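Long-range contact in HD domain-containing protein (Aquifex aeolicus, PDB 2HEK), which binds zinc and, at a separate site, GDP, and may be a dGTPase of the HD-domain family, though its function is not established: residues 41-46 and 278-283. Residues are numbered along the deposited sequence; the frame is centred on the assembly and turned at random.
Sequences YLVFPS and FQRKHF. With GDP (guanosine-5'-diphosphate), chain G.
Arg280 bends sharply at its second torsion (chi2 86°) and then runs out nearly straight, which carries its guanidinium across to Leu42, while chi1 of 69° holds the Tyr41 ring between its own backbone N and carbonyl carbon, with OH directed at Phe278. The grip on Leu42 is end-on: Arg280 NH1 and NH2 each donate to the one carbonyl, Leu42 O, at 2.7 Å. Both nitrogens reach that oxygen from the same face of its carbonyl plane, and both bonds are bent. The same group also reaches GDP: at its edge, in plane, Arg280 NH2 makes a nearly straight bond to GDP O5' (3.0 Å, 172°), while NE makes a weak one to GDP O2A. The guanine lies over one face of the group, GDP C4 3.1 Å above its plane and offset toward the rim. His282 NE2 donates to the same GDP O2A at 2.8 Å, so this alpha-phosphate oxygen has one good bond, from His282, and a weak one from Arg280. A leucine in place of Arg280 would probably leave Leu42 O and GDP O5' without these donors and the guanine without the flat group that covers it. Away from the nucleotide, Leu42 CD1 meets Phe278 CD2 obliquely at 4.3 Å, the apolar part of the contact, and Tyr41 OH lies at the edge of the Phe278 ring, 3.5 Å from Phe278 CE2. The hydroxyl's hydrogen bond goes instead to Tyr33 OH of the second subunit. That subunit completes the nucleotide site with Lys3, Glu4, Asp24, Gln29 and Arg32, so GDP bridges two chains. Within the fold, the loop between helices 26-29 and 51-69 meets the loop linking helix 271-278 to strand 284-289; Leu42 and Val43 rest on helix 224-240, and Phe278 on helix 257-266.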
loop_
_atom_site.group_PDB
_atom_site.type_symbol
_atom_site.label_atom_id
_atom_site.label_comp_id
_atom_site.label_asym_id
_atom_site.label_seq_id
_atom_site.Cartn_x
_atom_site.Cartn_y
_atom_site.Cartn_z
ATOM N N TYR A 41 -12.907 19.997 4.552
ATOM C CA TYR A 41 -11.817 19.782 5.530
ATOM C C TYR A 41 -12.324 20.027 6.952
ATOM O O TYR A 41 -11.681 19.624 7.930
ATOM C CB TYR A 41 -10.609 20.681 5.229
ATOM C CG TYR A 41 -10.892 22.153 5.497
ATOM C CD1 TYR A 41 -10.485 22.752 6.678
ATOM C CD2 TYR A 41 -11.585 22.933 4.588
ATOM C CE1 TYR A 41 -10.744 24.097 6.942
ATOM C CE2 TYR A 41 -11.857 24.270 4.845
ATOM C CZ TYR A 41 -11.442 24.837 6.028
ATOM O OH TYR A 41 -11.690 26.166 6.293
ATOM N N LEU A 42 -13.501 20.653 7.065
ATOM C CA LEU A 42 -14.108 20.869 8.384
ATOM C C LEU A 42 -14.703 19.567 8.940
ATOM O O LEU A 42 -15.078 19.500 10.116
ATOM C CB LEU A 42 -15.198 21.948 8.313
ATOM C CG LEU A 42 -14.666 23.365 8.051
ATOM C CD1 LEU A 42 -15.873 24.346 7.944
ATOM C CD2 LEU A 42 -13.679 23.839 9.150
ATOM N N VAL A 43 -14.790 18.542 8.100
ATOM C CA VAL A 43 -15.297 17.225 8.502
ATOM C C VAL A 43 -14.187 16.150 8.322
ATOM O O VAL A 43 -13.988 15.287 9.198
ATOM C CB VAL A 43 -16.528 16.826 7.627
ATOM C CG1 VAL A 43 -17.028 15.409 7.964
ATOM C CG2 VAL A 43 -17.656 17.824 7.785
ATOM N N PHE A 44 -13.490 16.207 7.186
ATOM C CA PHE A 44 -12.359 15.284 6.851
ATOM C C PHE A 44 -11.095 16.132 6.904
ATOM O O PHE A 44 -10.781 16.807 5.928
ATOM C CB PHE A 44 -12.512 14.691 5.425
ATOM C CG PHE A 44 -13.683 13.759 5.299
ATOM C CD1 PHE A 44 -14.967 14.245 4.967
ATOM C CD2 PHE A 44 -13.522 12.383 5.558
ATOM C CE1 PHE A 44 -16.082 13.362 4.913
ATOM C CE2 PHE A 44 -14.647 11.497 5.493
ATOM C CZ PHE A 44 -15.895 11.990 5.154
ATOM N N PRO A 45 -10.420 16.184 8.070
ATOM C CA PRO A 45 -9.426 17.250 8.292
ATOM C C PRO A 45 -8.282 17.307 7.277
ATOM O O PRO A 45 -7.778 18.397 6.988
ATOM C CB PRO A 45 -8.898 16.936 9.717
ATOM C CG PRO A 45 -10.096 16.310 10.386
ATOM C CD PRO A 45 -10.623 15.388 9.298
ATOM N N SER A 46 -7.932 16.163 6.699
ATOM C CA SER A 46 -6.776 16.089 5.779
ATOM C C SER A 46 -7.160 16.433 4.314
ATOM O O SER A 46 -6.299 16.388 3.435
ATOM C CB SER A 46 -6.156 14.703 5.877
ATOM O OG SER A 46 -5.483 14.532 7.148
ATOM N N PHE A 278 -17.974 28.285 10.610
ATOM C CA PHE A 278 -16.648 28.181 11.227
ATOM C C PHE A 278 -16.611 27.974 12.738
ATOM O O PHE A 278 -15.563 27.607 13.281
ATOM C CB PHE A 278 -15.799 29.386 10.830
ATOM C CG PHE A 278 -15.358 29.358 9.401
ATOM C CD1 PHE A 278 -15.729 30.365 8.532
ATOM C CD2 PHE A 278 -14.585 28.290 8.912
ATOM C CE1 PHE A 278 -15.323 30.345 7.208
ATOM C CE2 PHE A 278 -14.190 28.248 7.600
ATOM C CZ PHE A 278 -14.553 29.285 6.736
ATOM N N GLN A 279 -17.735 28.168 13.421
ATOM C CA GLN A 279 -17.778 27.960 14.872
ATOM C C GLN A 279 -18.599 26.757 15.304
ATOM O O GLN A 279 -19.154 26.731 16.394
ATOM C CB GLN A 279 -18.386 29.171 15.567
ATOM C CG GLN A 279 -17.488 30.406 15.614
ATOM C CD GLN A 279 -17.996 31.453 16.590
ATOM O OE1 GLN A 279 -19.020 31.251 17.255
ATOM N NE2 GLN A 279 -17.450 32.625 16.842
ATOM N N ARG A 280 -18.733 25.766 14.438
ATOM C CA ARG A 280 -19.469 24.510 14.690
ATOM C C ARG A 280 -20.916 24.701 15.148
ATOM O O ARG A 280 -21.425 23.912 15.926
ATOM C CB ARG A 280 -18.682 23.654 15.691
ATOM C CG ARG A 280 -18.533 22.173 15.276
ATOM C CD ARG A 280 -17.342 21.882 14.368
ATOM N NE ARG A 280 -17.457 20.603 13.673
ATOM C CZ ARG A 280 -16.915 20.347 12.488
ATOM N NH1 ARG A 280 -16.218 21.282 11.861
ATOM N NH2 ARG A 280 -17.072 19.154 11.933
ATOM N N LYS A 281 -21.578 25.716 14.606
ATOM C CA LYS A 281 -22.978 26.015 14.929
ATOM C C LYS A 281 -23.874 25.751 13.705
ATOM O O LYS A 281 -24.933 26.357 13.583
ATOM C CB LYS A 281 -23.130 27.460 15.415
ATOM C CG LYS A 281 -22.368 27.797 16.686
ATOM C CD LYS A 281 -22.754 29.170 17.216
ATOM C CE LYS A 281 -21.899 29.597 18.397
ATOM N NZ LYS A 281 -21.675 31.070 18.412
ATOM N N HIS A 282 -23.421 24.851 12.816
ATOM C CA HIS A 282 -24.197 24.450 11.641
ATOM C C HIS A 282 -25.527 23.851 12.107
ATOM O O HIS A 282 -25.596 23.251 13.188
ATOM C CB HIS A 282 -23.412 23.419 10.766
ATOM C CG HIS A 282 -23.048 22.146 11.479
ATOM N ND1 HIS A 282 -23.922 21.084 11.610
ATOM C CD2 HIS A 282 -21.879 21.733 12.028
ATOM C CE1 HIS A 282 -23.334 20.105 12.281
ATOM N NE2 HIS A 282 -22.087 20.469 12.535
ATOM N N PHE A 283 -26.573 23.990 11.291
ATOM C CA PHE A 283 -27.827 23.299 11.586
ATOM C C PHE A 283 -27.539 21.820 11.805
ATOM O O PHE A 283 -26.667 21.221 11.143
ATOM C CB PHE A 283 -28.865 23.508 10.487
ATOM C CG PHE A 283 -29.510 24.895 10.473
ATOM C CD1 PHE A 283 -28.956 25.965 11.162
ATOM C CD2 PHE A 283 -30.661 25.115 9.734
ATOM C CE1 PHE A 283 -29.555 27.232 11.120
ATOM C CE2 PHE A 283 -31.277 26.381 9.680
ATOM C CZ PHE A 283 -30.723 27.444 10.377
HETATM P PB GDP G . -22.253 16.098 14.488
HETATM O O1B GDP G . -22.762 15.057 13.498
HETATM O O2B GDP G . -23.412 16.812 15.177
HETATM O O3B GDP G . -21.394 15.419 15.553
HETATM O O3A GDP G . -21.404 17.227 13.697
HETATM P PA GDP G . -19.974 17.818 14.146
HETATM O O1A GDP G . -19.628 17.597 15.594
HETATM O O2A GDP G . -19.925 19.290 13.827
HETATM O "O5'" GDP G . -18.874 17.090 13.206
HETATM C "C5'" GDP G . -19.043 15.825 12.582
HETATM C "C4'" GDP G . -17.699 15.209 12.170
HETATM O "O4'" GDP G . -16.655 16.160 11.882
HETATM C "C3'" GDP G . -17.145 14.302 13.237
HETATM O "O3'" GDP G . -16.804 13.080 12.519
HETATM C "C2'" GDP G . -15.851 14.964 13.603
HETATM O "O2'" GDP G . -14.955 13.918 13.891
HETATM C "C1'" GDP G . -15.405 15.670 12.350
HETATM N N9 GDP G . -14.600 16.886 12.605
HETATM C C8 GDP G . -13.592 17.344 11.845
HETATM N N7 GDP G . -13.107 18.509 12.321
HETATM C C5 GDP G . -13.819 18.804 13.421
HETATM C C6 GDP G . -13.812 19.886 14.422
HETATM O O6 GDP G . -13.000 20.789 14.281
HETATM N N1 GDP G . -14.728 19.891 15.408
HETATM C C2 GDP G . -15.631 18.897 15.543
HETATM N N2 GDP G . -16.517 18.964 16.593
HETATM N N3 GDP G . -15.684 17.854 14.650
HETATM C C4 GDP G . -14.820 17.764 13.604
#